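Local coordinates for ribosomal RNA small subunit methyltransferase E (PDB 1Z85), which probably methylates the N3 position of a specific uridine in 16S ribosomal RNA, using S-adenosyl-L-methionine as methyl donor, at residues 99-104 and 219-224. Residues are numbered along the deposited sequence; the frame is centred on the assembly and turned at random.
Sequences TRFLIE and AAILTV
Phe101 and Ile221 touch across an entirely apolar helix-helix contact, a worked example of nearly parallel helices set wide apart and joined by apolar side chains. The axes of the two short segments approach to 10.9 Å at 24°, and both segments contribute about equally to the buried surface. With CG anti to the backbone N (chi1 174°), Phe101 carries its ring across the gap and offers an edge. CD1 of Ile221 lies in the ring plane, 3.7 Å from Phe101 CZ; the two side chains cross at about a right angle. One residue along helix 96-108, Leu102 sends CD2 to within 3.9 Å of Ala220 CB, a methyl that points toward the other helix and also skirts the Phe101 ring edge.

No hydrogen bond crosses between the segments; within 219-224, Ala219 O takes both the backbone N-H of Thr223 and its hydroxyl, OG1 lying 2.7 Å away.

Both helices belong to the SPOUT methyltransferase domain, which has the alpha/beta knot fold. Leu102 rests on Val91 and Pro92 of strand 87-92, helix 128-142 packs against Ile103, and Ile221 touches Ile221 of the second subunit, placing helix 216-230 between helix 96-108 and the dimer partner.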
# COMPACT_ATOMS: atom_id res chain seq x y z
N THR B 99 4.23 -5.62 -12.12
CA THR B 99 5.14 -6.74 -11.78
C THR B 99 6.23 -6.30 -10.84
O THR B 99 6.49 -6.97 -9.90
CB THR B 99 5.72 -7.38 -13.05
OG1 THR B 99 4.66 -7.73 -13.93
CG2 THR B 99 6.44 -8.66 -12.75
N ARG B 100 6.85 -5.16 -11.07
CA ARG B 100 7.91 -4.70 -10.21
C ARG B 100 7.38 -4.45 -8.80
O ARG B 100 7.99 -4.83 -7.83
CB ARG B 100 8.51 -3.41 -10.81
CG ARG B 100 9.67 -2.82 -10.00
CD ARG B 100 9.92 -1.36 -10.49
NE ARG B 100 10.67 -0.45 -9.62
CZ ARG B 100 11.95 -0.56 -9.23
NH1 ARG B 100 12.69 -1.63 -9.53
NH2 ARG B 100 12.48 0.41 -8.47
N PHE B 101 6.22 -3.80 -8.73
CA PHE B 101 5.49 -3.54 -7.47
C PHE B 101 5.21 -4.80 -6.67
O PHE B 101 5.50 -4.87 -5.48
CB PHE B 101 4.16 -2.78 -7.73
CG PHE B 101 3.31 -2.62 -6.51
CD1 PHE B 101 3.59 -1.63 -5.59
CD2 PHE B 101 2.28 -3.50 -6.25
CE1 PHE B 101 2.82 -1.52 -4.40
CE2 PHE B 101 1.54 -3.42 -5.11
CZ PHE B 101 1.80 -2.44 -4.16
N LEU B 102 4.69 -5.83 -7.34
CA LEU B 102 4.34 -7.05 -6.65
C LEU B 102 5.57 -7.77 -6.11
O LEU B 102 5.56 -8.24 -4.98
CB LEU B 102 3.55 -8.00 -7.53
CG LEU B 102 2.13 -7.56 -7.91
CD1 LEU B 102 1.57 -8.53 -8.98
CD2 LEU B 102 1.25 -7.54 -6.68
N ILE B 103 6.60 -7.89 -6.93
CA ILE B 103 7.88 -8.40 -6.47
C ILE B 103 8.46 -7.64 -5.27
O ILE B 103 8.98 -8.24 -4.34
CB ILE B 103 8.93 -8.28 -7.58
CG1 ILE B 103 8.53 -9.11 -8.81
CG2 ILE B 103 10.28 -8.75 -7.08
CD1 ILE B 103 9.36 -8.74 -10.05
N GLU B 104 8.40 -6.32 -5.30
CA GLU B 104 8.94 -5.49 -4.20
C GLU B 104 8.22 -5.75 -2.90
O GLU B 104 8.82 -5.86 -1.81
CB GLU B 104 8.89 -4.01 -4.57
CG GLU B 104 10.10 -3.55 -5.45
CD GLU B 104 10.05 -2.10 -6.03
OE1 GLU B 104 9.12 -1.29 -5.74
OE2 GLU B 104 10.97 -1.81 -6.84
N ALA B 219 -5.23 -3.66 -2.48
CA ALA B 219 -5.68 -5.06 -2.35
C ALA B 219 -4.53 -6.05 -2.19
O ALA B 219 -4.64 -7.02 -1.44
CB ALA B 219 -6.49 -5.48 -3.55
N ALA B 220 -3.45 -5.86 -2.96
CA ALA B 220 -2.31 -6.78 -2.92
C ALA B 220 -1.54 -6.69 -1.60
O ALA B 220 -1.13 -7.68 -1.04
CB ALA B 220 -1.40 -6.46 -4.04
N ILE B 221 -1.37 -5.47 -1.11
CA ILE B 221 -0.69 -5.26 0.18
C ILE B 221 -1.51 -5.81 1.29
O ILE B 221 -1.01 -6.47 2.19
CB ILE B 221 -0.42 -3.73 0.40
CG1 ILE B 221 0.75 -3.29 -0.52
CG2 ILE B 221 -0.15 -3.44 1.84
CD1 ILE B 221 0.95 -1.80 -0.64
N LEU B 222 -2.79 -5.48 1.28
CA LEU B 222 -3.68 -5.91 2.33
C LEU B 222 -3.80 -7.44 2.37
O LEU B 222 -3.77 -8.08 3.43
CB LEU B 222 -5.03 -5.25 2.15
CG LEU B 222 -5.93 -5.29 3.34
CD1 LEU B 222 -5.28 -4.56 4.52
CD2 LEU B 222 -7.25 -4.67 2.90
N THR B 223 -3.92 -8.05 1.21
CA THR B 223 -4.10 -9.51 1.13
C THR B 223 -2.87 -10.28 1.54
O THR B 223 -2.93 -11.11 2.43
CB THR B 223 -4.53 -9.90 -0.29
OG1 THR B 223 -5.78 -9.27 -0.57
CG2 THR B 223 -4.68 -11.40 -0.41
N VAL B 224 -1.76 -10.01 0.88
CA VAL B 224 -0.52 -10.73 1.17
C VAL B 224 -0.01 -10.33 2.53
O VAL B 224 0.56 -11.13 3.26
CB VAL B 224 0.53 -10.39 0.09
CG1 VAL B 224 1.89 -11.04 0.40
CG2 VAL B 224 0.02 -10.79 -1.26